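Local coordinates for protein fucose-specific lectin (PDB 6GKE) that binds L-fucose, with strongest preference for alpha-1,6-linked core fucose on glycoproteins, through five sites set between the blades of a six-bladed beta-propeller, at residues 176-180 with 191-195; 114-120 with 166-172; 128-134 with 145-150. The protein carries 1 engineered substitution. One frame throughout, in Å; residues are numbered along the deposited sequence.

Contact 1: residues 176-180 with 191-195; sequences GRLRI and EHCWD. With FUC (alpha-L-fucopyranose), chain F; FUC (alpha-L-fucopyranose), chain E.
R179 leans from strand 177-180 across C193 of the neighbouring strand 191-194, which runs at 168° to it as the partner arm of an antiparallel hairpin. The CB of R179 leaves the sheet on the same face as C193, and the bend at chi2 (-65°) folds the chain over that neighbour. CG comes near both fucose O4 (chain F) and E191 OE2. R179 CD rests 3.4 Å from C193 SG, and the C193 side chain lies over one guanidinium face. Around the edge every nitrogen is engaged. NE donates to fucose O4 at 2.9 Å. NH2 divides its protons between fucose O5 at 2.8 Å and D195 OD1 at 2.9 Å, the latter on the syn lone pair. NH1 reaches the same D195 OD1 at 3.1 Å, from above the carboxylate plane, and also donates to L178 O at 2.9 Å. The end-on grip is therefore twisted, the two planes standing 52° apart. D195 also takes a weak bond from R177 NE on OD1 and pairs through OD2 with the Y200 hydroxyl. E191 accepts the sugar's O3 on OE1 at 2.6 Å and its O4 on OE2 at 2.7 Å. D195 and L178 O thus fix the guanidinium in its plane, leaving NE and NH2 turned to the sugar; arginine donors and glutamate acceptors read O3, O4 and O5 together, consistent with this lectin's fucose selectivity.

Contact 2: residues 114-120 with 166-172; sequences KLAALQW and TGIGATA
A116 and A170 meet CB to CB at 3.8 Å, between strands 116-120 and 168-172. The strand axes run parallel (0°) and approach to 5.6 Å, yet no backbone bond joins them; the contact is made by alternate side chains that both strands direct at one another. The methyl of A116 also meets I168 CG2 at 3.7 Å. One step on, L118 takes the crowded chi1 near 60°, between backbone N and carbonyl carbon, which lays its CD2 over the opposing main chain, 3.7 Å from T171 C, with the methyl of A170 close by. These are the first, innermost strands of two successive four-stranded blades of the propeller, A116 to W120 belonging to repeat 3 and I168 to A172 to repeat 4, and the alanines at 116, 170 and 172 are consistent with an approach this close. W120 touches A172 only at its base, CB to CB 4.0 Å; with chi1 at 86° its indole swings away to R131 and L178, where it lines a fucose pocket. At the other end the aliphatic part of K114 lies against T166, CG being 3.2 Å from T166 O, while its NZ is bonded to G165 and N112 carbonyls. A water accepts from K114 N at 2.8 Å and donates to T166 O at 2.7 Å.

Contact 3: residues 128-134 with 145-150; sequences PNIRVYY and HEYVWS. With FUC (alpha-L-fucopyranose), chain E; FUC (alpha-L-fucopyranose), chain B; NDG (2-acetamido-2-deoxy-alpha-D-glucopyranose), chain C.
In the fucose site occupied by the sugar of chain E, R131 and E146 reach out from the same face of the hairpin formed by strands 129-134 and 145-149. E146, its CG anti to the backbone N and its chain extended, accepts fucose O3 on OE1 at 2.6 Å and O4 on OE2 at 2.7 Å. Y133 lies alongside it, pointing the same way with ring and carboxylate planes 42° apart, and its OH gives a weak bond to E146 OE2 at 2.7 Å. R131 NE donates to fucose O4 at 2.8 Å, and NH2 to the ring oxygen O5. One guanidinium face is filled by V148 CG1, placed over its centre. At the edge, R131 NH1 and NH2 converge on S150 OG at 3.0 and 3.1 Å, and S150 OG donates to N129 OD1, on a lone pair, at 2.8 Å. This chain of bonds, with V148 on the face, limits the rotation of the guanidinium. On the other side of the sheet H145 CB sits over the face of the Y134 ring, 3.7 Å from its centroid and 24° off the normal, a CH-pi contact. There too W149, in one of its two conformers, lays a ring face against C5 and C6 of the next fucose (chain B), while its edge meets the linked NDG. W199 of the following blade adds a hydrogen bond to the chain E sugar, in an interblade pocket typical of the fungal fucose-specific lectin family.

Contacts 1 and 3 are equivalent hairpins, strands 2 and 3 of successive blades, with centres about 16 and 14 Å from the chain centre; contact 2 lies about 6 Å from it and pairs the first strands of the same blades. Contact 3 is buried and the other two partly buried, although contact 2 is nearest the centre. Backbone bonds join contact 2 to each hairpin, R179 N to T171 O and A116 O to Y133 N. Chemistry follows position: alkyl surfaces inside, charged and sugar-bonded groups farther out. I180 and L178 pack on Y133 between the hairpins, and both hairpins touch the chain E fucose: contact 3 supplies charged partners, contact 1 an apolar surface from L178 and W194.

Contact 1: residues 176-180 with 191-195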
loop_
_atom_site.group_PDB
_atom_site.type_symbol
_atom_site.label_atom_id
_atom_site.label_comp_id
_atom_site.label_asym_id
_atom_site.label_seq_id
_atom_site.Cartn_x
_atom_site.Cartn_y
_atom_site.Cartn_z
ATOM N N GLY A 176 -7.920 17.490 -33.811
ATOM C CA GLY A 176 -8.063 16.202 -34.477
ATOM C C GLY A 176 -6.730 15.544 -34.808
ATOM O O GLY A 176 -6.683 14.680 -35.671
ATOM N N ARG A 177 -5.661 15.919 -34.099
ATOM C CA ARG A 177 -4.325 15.358 -34.314
ATOM C C ARG A 177 -3.900 14.684 -33.013
ATOM O O ARG A 177 -3.748 15.356 -31.985
ATOM C CB ARG A 177 -3.292 16.425 -34.686
ATOM C CG ARG A 177 -3.449 17.014 -36.079
ATOM C CD ARG A 177 -2.392 18.068 -36.360
ATOM N NE ARG A 177 -1.045 17.521 -36.443
ATOM C CZ ARG A 177 0.068 18.219 -36.251
ATOM N NH1 ARG A 177 0.004 19.463 -35.807
ATOM N NH2 ARG A 177 1.244 17.669 -36.489
ATOM N N LEU A 178 -3.740 13.358 -33.069
ATOM C CA LEU A 178 -3.618 12.539 -31.861
ATOM C C LEU A 178 -2.271 11.827 -31.829
ATOM O O LEU A 178 -1.798 11.357 -32.863
ATOM C CB LEU A 178 -4.720 11.477 -31.838
ATOM C CG LEU A 178 -6.120 11.951 -32.209
ATOM C CD1 LEU A 178 -7.102 10.802 -32.058
ATOM C CD2 LEU A 178 -6.557 13.153 -31.380
ATOM N N ARG A 179 -1.700 11.703 -30.627
ATOM C CA ARG A 179 -0.500 10.911 -30.425
ATOM C C ARG A 179 -0.706 10.024 -29.197
ATOM O O ARG A 179 -1.067 10.509 -28.120
ATOM C CB ARG A 179 0.739 11.794 -30.247
ATOM C CG ARG A 179 1.089 12.643 -31.463
ATOM C CD ARG A 179 1.506 11.824 -32.677
ATOM N NE ARG A 179 1.908 12.648 -33.811
ATOM C CZ ARG A 179 1.088 13.120 -34.751
ATOM N NH1 ARG A 179 -0.217 12.895 -34.697
ATOM N NH2 ARG A 179 1.588 13.821 -35.757
ATOM N N ILE A 180 -0.476 8.724 -29.394
ATOM C CA ILE A 180 -0.678 7.697 -28.375
ATOM C C ILE A 180 0.663 7.009 -28.134
ATOM O O ILE A 180 1.331 6.614 -29.088
ATOM C CB ILE A 180 -1.739 6.668 -28.815
ATOM C CG1 ILE A 180 -3.007 7.329 -29.370
ATOM C CG2 ILE A 180 -2.023 5.693 -27.681
ATOM C CD1 ILE A 180 -3.723 8.266 -28.420
ATOM N N GLU A 191 4.965 4.994 -30.514
ATOM C CA GLU A 191 4.052 6.090 -30.773
ATOM C C GLU A 191 3.153 5.717 -31.949
ATOM O O GLU A 191 3.642 5.252 -32.972
ATOM C CB GLU A 191 4.875 7.336 -31.101
ATOM C CG GLU A 191 4.076 8.584 -31.423
ATOM C CD GLU A 191 4.955 9.719 -31.920
ATOM O OE1 GLU A 191 5.780 9.455 -32.820
ATOM O OE2 GLU A 191 4.810 10.864 -31.431
ATOM N N HIS A 192 1.847 5.968 -31.803
ATOM C CA HIS A 192 0.885 5.814 -32.895
ATOM C C HIS A 192 0.225 7.174 -33.120
ATOM O O HIS A 192 -0.062 7.884 -32.159
ATOM C CB HIS A 192 -0.126 4.694 -32.603
ATOM C CG HIS A 192 -0.408 3.828 -33.786
ATOM N ND1 HIS A 192 0.587 3.099 -34.402
ATOM C CD2 HIS A 192 -1.556 3.562 -34.448
ATOM C CE1 HIS A 192 0.058 2.427 -35.405
ATOM N NE2 HIS A 192 -1.252 2.697 -35.461
ATOM N N CYS A 193 -0.002 7.516 -34.393
ATOM C CA CYS A 193 -0.329 8.876 -34.787
ATOM C C CYS A 193 -1.572 8.926 -35.672
ATOM O O CYS A 193 -1.706 8.122 -36.582
ATOM C CB CYS A 193 0.787 9.482 -35.623
ATOM S SG CYS A 193 2.437 9.357 -34.893
ATOM N N TRP A 194 -2.403 9.947 -35.453
ATOM C CA TRP A 194 -3.488 10.301 -36.350
ATOM C C TRP A 194 -3.371 11.788 -36.667
ATOM O O TRP A 194 -3.382 12.589 -35.748
ATOM C CB TRP A 194 -4.853 10.007 -35.717
ATOM C CG TRP A 194 -6.023 10.406 -36.565
ATOM C CD1 TRP A 194 -6.510 11.663 -36.784
ATOM C CD2 TRP A 194 -6.877 9.521 -37.309
ATOM N NE1 TRP A 194 -7.592 11.620 -37.624
ATOM C CE2 TRP A 194 -7.853 10.315 -37.947
ATOM C CE3 TRP A 194 -6.919 8.134 -37.478
ATOM C CZ2 TRP A 194 -8.858 9.761 -38.739
ATOM C CZ3 TRP A 194 -7.916 7.589 -38.256
ATOM C CH2 TRP A 194 -8.870 8.394 -38.879
ATOM N N ASP A 195 -3.283 12.128 -37.956
ATOM C CA ASP A 195 -3.266 13.531 -38.379
ATOM C C ASP A 195 -4.567 13.942 -39.079
ATOM O O ASP A 195 -5.012 15.081 -38.912
ATOM C CB ASP A 195 -2.084 13.827 -39.301
ATOM C CG ASP A 195 -0.746 13.865 -38.592
ATOM O OD1 ASP A 195 -0.714 14.240 -37.407
ATOM O OD2 ASP A 195 0.253 13.527 -39.244
HETATM C C1 FUC F . 5.064 12.729 -36.496
HETATM C C2 FUC F . 5.691 11.715 -35.554
HETATM C C3 FUC F . 6.602 12.419 -34.548
HETATM C C4 FUC F . 5.808 13.500 -33.813
HETATM C C5 FUC F . 5.271 14.486 -34.843
HETATM C C6 FUC F . 4.446 15.600 -34.213
HETATM O O1 FUC F . 6.104 13.236 -37.322
HETATM O O2 FUC F . 6.412 10.735 -36.318
HETATM O O3 FUC F . 7.208 11.474 -33.667
HETATM O O4 FUC F . 4.690 12.945 -33.119
HETATM O O5 FUC F . 4.427 13.785 -35.768
HETATM C C1 FUC E . -12.372 8.789 -35.618
HETATM C C2 FUC E . -11.794 7.477 -35.102
HETATM C C3 FUC E . -10.273 7.483 -35.313
HETATM C C4 FUC E . -9.651 8.721 -34.661
HETATM C C5 FUC E . -10.285 9.943 -35.312
HETATM C C6 FUC E . -9.714 11.245 -34.789
HETATM O O1 FUC E . -12.271 8.769 -37.041
HETATM O O2 FUC E . -12.431 6.368 -35.767
HETATM O O3 FUC E . -9.691 6.274 -34.825
HETATM O O4 FUC E . -9.926 8.786 -33.260
HETATM O O5 FUC E . -11.693 9.928 -35.066
HETATM O O HOH W 1 -8.698 14.329 -37.484
HETATM O O HOH W 2 2.201 15.385 -38.583
#

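Contact 2: residues 114-120 with 166-172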
loop_
_atom_site.group_PDB
_atom_site.type_symbol
_atom_site.label_atom_id
_atom_site.label_comp_id
_atom_site.label_asym_id
_atom_site.label_seq_id
_atom_site.Cartn_x
_atom_site.Cartn_y
_atom_site.Cartn_z
ATOM N N LYS A 114 -4.675 -0.541 -18.356
ATOM C CA LYS A 114 -4.645 0.865 -17.990
ATOM C C LYS A 114 -5.653 1.608 -18.870
ATOM O O LYS A 114 -6.229 1.041 -19.799
ATOM C CB LYS A 114 -3.218 1.408 -18.088
ATOM C CG LYS A 114 -2.183 0.552 -17.367
ATOM C CD LYS A 114 -2.536 0.225 -15.922
ATOM C CE LYS A 114 -1.529 -0.689 -15.258
ATOM N NZ LYS A 114 -1.542 -2.056 -15.833
ATOM N N LEU A 115 -5.871 2.891 -18.555
ATOM C CA LEU A 115 -6.734 3.750 -19.353
ATOM C C LEU A 115 -6.000 5.047 -19.662
ATOM O O LEU A 115 -5.280 5.582 -18.811
ATOM C CB LEU A 115 -8.024 4.100 -18.605
ATOM C CG LEU A 115 -9.000 2.958 -18.344
ATOM C CD1 LEU A 115 -10.165 3.451 -17.502
ATOM C CD2 LEU A 115 -9.505 2.339 -19.640
ATOM N N ALA A 116 -6.263 5.584 -20.854
ATOM C CA ALA A 116 -5.859 6.936 -21.180
ATOM C C ALA A 116 -7.017 7.608 -21.904
ATOM O O ALA A 116 -7.870 6.941 -22.485
ATOM C CB ALA A 116 -4.613 6.945 -22.032
ATOM N N ALA A 117 -7.036 8.938 -21.876
ATOM C CA ALA A 117 -8.058 9.671 -22.580
ATOM C C ALA A 117 -7.484 10.994 -23.068
ATOM O O ALA A 117 -6.563 11.548 -22.472
ATOM C CB ALA A 117 -9.276 9.898 -21.711
ATOM N N LEU A 118 -8.075 11.491 -24.155
ATOM C CA LEU A 118 -7.775 12.817 -24.661
ATOM C C LEU A 118 -9.076 13.481 -25.111
ATOM O O LEU A 118 -10.111 12.831 -25.280
ATOM C CB LEU A 118 -6.737 12.754 -25.790
ATOM C CG LEU A 118 -7.102 11.948 -27.040
ATOM C CD1 LEU A 118 -8.113 12.659 -27.931
ATOM C CD2 LEU A 118 -5.845 11.633 -27.843
ATOM N N GLN A 119 -9.000 14.794 -25.315
ATOM C CA GLN A 119 -10.125 15.565 -25.781
ATOM C C GLN A 119 -9.595 16.730 -26.613
ATOM O O GLN A 119 -8.559 17.298 -26.287
ATOM C CB GLN A 119 -10.953 16.066 -24.595
ATOM C CG GLN A 119 -12.263 16.752 -24.966
ATOM C CD GLN A 119 -12.187 18.183 -25.447
ATOM O OE1 GLN A 119 -13.034 18.612 -26.231
ATOM N NE2 GLN A 119 -11.210 18.946 -24.968
ATOM N N TRP A 120 -10.343 17.101 -27.653
ATOM C CA TRP A 120 -10.085 18.371 -28.333
ATOM C C TRP A 120 -11.403 18.967 -28.822
ATOM O O TRP A 120 -12.351 18.258 -29.140
ATOM C CB TRP A 120 -9.105 18.231 -29.512
ATOM C CG TRP A 120 -9.790 17.843 -30.786
ATOM C CD1 TRP A 120 -10.329 18.693 -31.708
ATOM C CD2 TRP A 120 -10.107 16.514 -31.233
ATOM N NE1 TRP A 120 -10.947 17.989 -32.703
ATOM C CE2 TRP A 120 -10.820 16.650 -32.445
ATOM C CE3 TRP A 120 -9.840 15.227 -30.749
ATOM C CZ2 TRP A 120 -11.272 15.550 -33.170
ATOM C CZ3 TRP A 120 -10.288 14.141 -31.471
ATOM C CH2 TRP A 120 -10.994 14.305 -32.661
ATOM N N THR A 166 0.162 -2.598 -20.445
ATOM C CA THR A 166 1.019 -1.453 -20.747
ATOM C C THR A 166 0.458 -0.145 -20.184
ATOM O O THR A 166 -0.747 0.122 -20.213
ATOM C CB THR A 166 1.197 -1.295 -22.264
ATOM O OG1 THR A 166 2.109 -0.226 -22.505
ATOM C CG2 THR A 166 -0.099 -1.038 -23.002
ATOM N N GLY A 167 1.379 0.741 -19.801
ATOM C CA GLY A 167 1.041 2.140 -19.692
ATOM C C GLY A 167 0.563 2.674 -21.032
ATOM O O GLY A 167 0.966 2.179 -22.091
ATOM N N ILE A 168 -0.297 3.692 -20.986
ATOM C CA ILE A 168 -0.801 4.361 -22.186
ATOM C C ILE A 168 -0.822 5.861 -21.902
ATOM O O ILE A 168 -1.418 6.280 -20.920
ATOM C CB ILE A 168 -2.212 3.887 -22.599
ATOM C CG1 ILE A 168 -2.345 2.362 -22.624
ATOM C CG2 ILE A 168 -2.586 4.506 -23.940
ATOM C CD1 ILE A 168 -3.769 1.870 -22.785
ATOM N N GLY A 169 -0.168 6.635 -22.771
ATOM C CA GLY A 169 -0.275 8.079 -22.784
ATOM C C GLY A 169 -1.045 8.521 -24.013
ATOM O O GLY A 169 -0.898 7.919 -25.071
ATOM N N ALA A 170 -1.889 9.543 -23.879
ATOM C CA ALA A 170 -2.714 9.989 -25.003
ATOM C C ALA A 170 -2.829 11.511 -24.972
ATOM O O ALA A 170 -3.239 12.077 -23.968
ATOM C CB ALA A 170 -4.080 9.351 -24.949
ATOM N N THR A 171 -2.514 12.166 -26.091
ATOM C CA THR A 171 -2.616 13.617 -26.134
ATOM C C THR A 171 -3.082 14.065 -27.521
ATOM O O THR A 171 -2.684 13.496 -28.539
ATOM C CB THR A 171 -1.294 14.257 -25.685
ATOM O OG1 THR A 171 -1.455 15.673 -25.587
ATOM C CG2 THR A 171 -0.127 13.953 -26.596
ATOM N N ALA A 172 -3.931 15.099 -27.536
ATOM C CA ALA A 172 -4.335 15.772 -28.762
ATOM C C ALA A 172 -3.368 16.932 -28.993
ATOM O O ALA A 172 -3.439 17.950 -28.310
ATOM C CB ALA A 172 -5.763 16.254 -28.668
HETATM O O HOH W 3 -3.020 -1.393 -20.437
HETATM O O HOH W 4 -2.733 5.593 -17.812
#

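Contact 3: residues 128-134 with 145-150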
loop_
_atom_site.group_PDB
_atom_site.type_symbol
_atom_site.label_atom_id
_atom_site.label_comp_id
_atom_site.label_asym_id
_atom_site.label_seq_id
_atom_site.Cartn_x
_atom_site.Cartn_y
_atom_site.Cartn_z
ATOM N N PRO A 128 -17.287 18.903 -27.793
ATOM C CA PRO A 128 -16.082 18.155 -27.459
ATOM C C PRO A 128 -15.924 16.911 -28.337
ATOM O O PRO A 128 -16.896 16.359 -28.855
ATOM C CB PRO A 128 -16.321 17.755 -26.000
ATOM C CG PRO A 128 -17.821 17.573 -25.937
ATOM C CD PRO A 128 -18.373 18.666 -26.829
ATOM N N ASN A 129 -14.674 16.471 -28.457
ATOM C CA ASN A 129 -14.314 15.227 -29.104
ATOM C C ASN A 129 -13.431 14.461 -28.128
ATOM O O ASN A 129 -12.351 14.941 -27.804
ATOM C CB ASN A 129 -13.557 15.456 -30.410
ATOM C CG ASN A 129 -14.356 16.276 -31.394
ATOM O OD1 ASN A 129 -15.145 15.729 -32.163
ATOM N ND2 ASN A 129 -14.169 17.585 -31.359
ATOM N N ILE A 130 -13.917 13.314 -27.642
ATOM C CA ILE A 130 -13.214 12.536 -26.623
ATOM C C ILE A 130 -12.765 11.218 -27.248
ATOM O O ILE A 130 -13.496 10.625 -28.033
ATOM C CB ILE A 130 -14.099 12.283 -25.384
ATOM C CG1 ILE A 130 -14.672 13.581 -24.813
ATOM C CG2 ILE A 130 -13.335 11.506 -24.320
ATOM C CD1 ILE A 130 -15.793 13.366 -23.827
ATOM N N ARG A 131 -11.579 10.762 -26.855
ATOM C CA ARG A 131 -11.111 9.427 -27.221
ATOM C C ARG A 131 -10.582 8.761 -25.953
ATOM O O ARG A 131 -9.836 9.387 -25.198
ATOM C CB ARG A 131 -10.019 9.492 -28.292
ATOM C CG ARG A 131 -10.404 10.252 -29.558
ATOM C CD ARG A 131 -11.457 9.525 -30.376
ATOM N NE ARG A 131 -11.788 10.184 -31.637
ATOM C CZ ARG A 131 -12.779 11.055 -31.827
ATOM N NH1 ARG A 131 -13.476 11.530 -30.804
ATOM N NH2 ARG A 131 -13.078 11.452 -33.056
ATOM N N VAL A 132 -10.978 7.502 -25.744
ATOM C CA VAL A 132 -10.587 6.719 -24.587
ATOM C C VAL A 132 -9.868 5.464 -25.085
ATOM O O VAL A 132 -10.361 4.802 -25.994
ATOM C CB VAL A 132 -11.802 6.358 -23.715
ATOM C CG1 VAL A 132 -11.390 5.535 -22.505
ATOM C CG2 VAL A 132 -12.569 7.594 -23.283
ATOM N N TYR A 133 -8.720 5.160 -24.471
ATOM C CA TYR A 133 -7.860 4.052 -24.879
ATOM C C TYR A 133 -7.774 3.038 -23.742
ATOM O O TYR A 133 -7.617 3.404 -22.574
ATOM C CB TYR A 133 -6.479 4.579 -25.285
ATOM C CG TYR A 133 -6.591 5.550 -26.429
ATOM C CD1 TYR A 133 -6.607 5.107 -27.743
ATOM C CD2 TYR A 133 -6.808 6.898 -26.194
ATOM C CE1 TYR A 133 -6.811 5.982 -28.797
ATOM C CE2 TYR A 133 -7.018 7.783 -27.238
ATOM C CZ TYR A 133 -7.031 7.327 -28.542
ATOM O OH TYR A 133 -7.259 8.219 -29.555
ATOM N N TYR A 134 -7.884 1.762 -24.113
ATOM C CA TYR A 134 -7.989 0.667 -23.166
ATOM C C TYR A 134 -7.512 -0.612 -23.854
ATOM O O TYR A 134 -7.322 -0.648 -25.064
ATOM C CB TYR A 134 -9.438 0.502 -22.683
ATOM C CG TYR A 134 -10.396 0.083 -23.773
ATOM C CD1 TYR A 134 -10.905 0.995 -24.685
ATOM C CD2 TYR A 134 -10.771 -1.242 -23.925
ATOM C CE1 TYR A 134 -11.751 0.607 -25.714
ATOM C CE2 TYR A 134 -11.620 -1.645 -24.944
ATOM C CZ TYR A 134 -12.117 -0.720 -25.842
ATOM O OH TYR A 134 -12.945 -1.104 -26.857
ATOM N N HIS A 145 -7.174 -0.516 -27.833
ATOM C CA HIS A 145 -8.447 -0.212 -28.440
ATOM C C HIS A 145 -8.871 1.204 -28.061
ATOM O O HIS A 145 -8.482 1.715 -27.016
ATOM C CB HIS A 145 -9.503 -1.220 -27.989
ATOM C CG HIS A 145 -9.222 -2.601 -28.467
ATOM N ND1 HIS A 145 -9.817 -3.122 -29.600
ATOM C CD2 HIS A 145 -8.387 -3.556 -28.001
ATOM C CE1 HIS A 145 -9.378 -4.353 -29.789
ATOM N NE2 HIS A 145 -8.502 -4.640 -28.824
ATOM N N GLU A 146 -9.714 1.790 -28.911
ATOM C CA GLU A 146 -10.165 3.164 -28.770
ATOM C C GLU A 146 -11.695 3.201 -28.769
ATOM O O GLU A 146 -12.328 2.553 -29.609
ATOM C CB GLU A 146 -9.616 3.966 -29.950
ATOM C CG GLU A 146 -10.018 5.428 -30.000
ATOM C CD GLU A 146 -9.683 6.069 -31.334
ATOM O OE1 GLU A 146 -10.103 5.488 -32.360
ATOM O OE2 GLU A 146 -9.014 7.130 -31.349
ATOM N N TYR A 147 -12.271 3.991 -27.858
ATOM C CA TYR A 147 -13.695 4.344 -27.911
ATOM C C TYR A 147 -13.787 5.853 -28.166
ATOM O O TYR A 147 -12.961 6.632 -27.694
ATOM C CB TYR A 147 -14.485 3.844 -26.684
ATOM C CG TYR A 147 -15.641 2.974 -27.113
ATOM C CD1 TYR A 147 -15.411 1.672 -27.531
ATOM C CD2 TYR A 147 -16.929 3.473 -27.249
ATOM C CE1 TYR A 147 -16.423 0.888 -28.060
ATOM C CE2 TYR A 147 -17.954 2.701 -27.778
ATOM C CZ TYR A 147 -17.699 1.405 -28.190
ATOM O OH TYR A 147 -18.683 0.631 -28.740
ATOM N N VAL A 148 -14.803 6.228 -28.941
ATOM C CA VAL A 148 -14.889 7.523 -29.606
ATOM C C VAL A 148 -16.177 8.235 -29.195
ATOM O O VAL A 148 -17.252 7.669 -29.368
ATOM C CB VAL A 148 -14.895 7.297 -31.131
ATOM C CG1 VAL A 148 -15.202 8.563 -31.915
ATOM C CG2 VAL A 148 -13.599 6.658 -31.604
ATOM N N TRP A 149 -16.069 9.485 -28.728
ATOM C CA TRP A 149 -17.223 10.375 -28.581
ATOM C C TRP A 149 -17.022 11.591 -29.476
ATOM O O TRP A 149 -16.193 12.445 -29.166
ATOM C CB TRP A 149 -17.440 10.887 -27.152
ATOM C CG TRP A 149 -18.524 11.926 -27.094
ATOM C CD1 TRP A 149 -18.460 13.258 -27.405
ATOM C CD2 TRP A 149 -19.893 11.675 -26.745
ATOM N NE1 TRP A 149 -19.690 13.846 -27.260
ATOM C CE2 TRP A 149 -20.588 12.897 -26.846
ATOM C CE3 TRP A 149 -20.584 10.532 -26.340
ATOM C CZ2 TRP A 149 -21.948 12.999 -26.558
ATOM C CZ3 TRP A 149 -21.927 10.633 -26.057
ATOM C CH2 TRP A 149 -22.595 11.851 -26.160
ATOM N N SER A 150 -17.790 11.668 -30.557
ATOM C CA SER A 150 -17.911 12.894 -31.332
ATOM C C SER A 150 -19.403 13.099 -31.633
ATOM O O SER A 150 -19.802 13.349 -32.765
ATOM C CB SER A 150 -17.020 12.893 -32.571
ATOM O OG SER A 150 -15.633 13.019 -32.234
HETATM C C1 FUC E . -12.372 8.789 -35.618
HETATM C C2 FUC E . -11.794 7.477 -35.102
HETATM C C3 FUC E . -10.273 7.483 -35.313
HETATM C C4 FUC E . -9.651 8.721 -34.661
HETATM C C5 FUC E . -10.285 9.943 -35.312
HETATM C C6 FUC E . -9.714 11.245 -34.789
HETATM O O1 FUC E . -12.271 8.769 -37.041
HETATM O O2 FUC E . -12.431 6.368 -35.767
HETATM O O3 FUC E . -9.691 6.274 -34.825
HETATM O O4 FUC E . -9.926 8.786 -33.260
HETATM O O5 FUC E . -11.693 9.928 -35.066
HETATM C C1 FUC B . -22.212 13.429 -21.522
HETATM C C2 FUC B . -21.836 12.000 -21.148
HETATM C C3 FUC B . -21.240 11.275 -22.347
HETATM C C4 FUC B . -20.063 12.088 -22.884
HETATM C C5 FUC B . -20.562 13.473 -23.275
HETATM C C6 FUC B . -19.476 14.370 -23.842
HETATM O O2 FUC B . -22.994 11.301 -20.681
HETATM O O3 FUC B . -20.879 9.937 -21.987
HETATM O O4 FUC B . -19.037 12.261 -21.897
HETATM O O5 FUC B . -21.111 14.119 -22.113
HETATM C C1 NDG C . -26.019 13.440 -25.702
HETATM C C2 NDG C . -27.057 12.638 -24.925
HETATM C C3 NDG C . -27.453 13.397 -23.665
HETATM C C4 NDG C . -26.214 13.741 -22.844
HETATM C C5 NDG C . -25.149 14.444 -23.682
HETATM C C6 NDG C . -23.849 14.611 -22.906
HETATM C C7 NDG C . -28.543 11.122 -26.169
HETATM C C8 NDG C . -29.796 11.017 -26.990
HETATM O O5 NDG C . -24.886 13.690 -24.868
HETATM O O3 NDG C . -28.337 12.585 -22.886
HETATM O O4 NDG C . -26.566 14.573 -21.734
HETATM O O6 NDG C . -23.294 13.358 -22.449
HETATM O O7 NDG C . -27.869 10.132 -25.921
HETATM N N2 NDG C . -28.230 12.352 -25.740
HETATM O O1 NDG C . -26.582 14.681 -26.143
HETATM O O HOH W 5 -12.904 -0.138 -29.425
#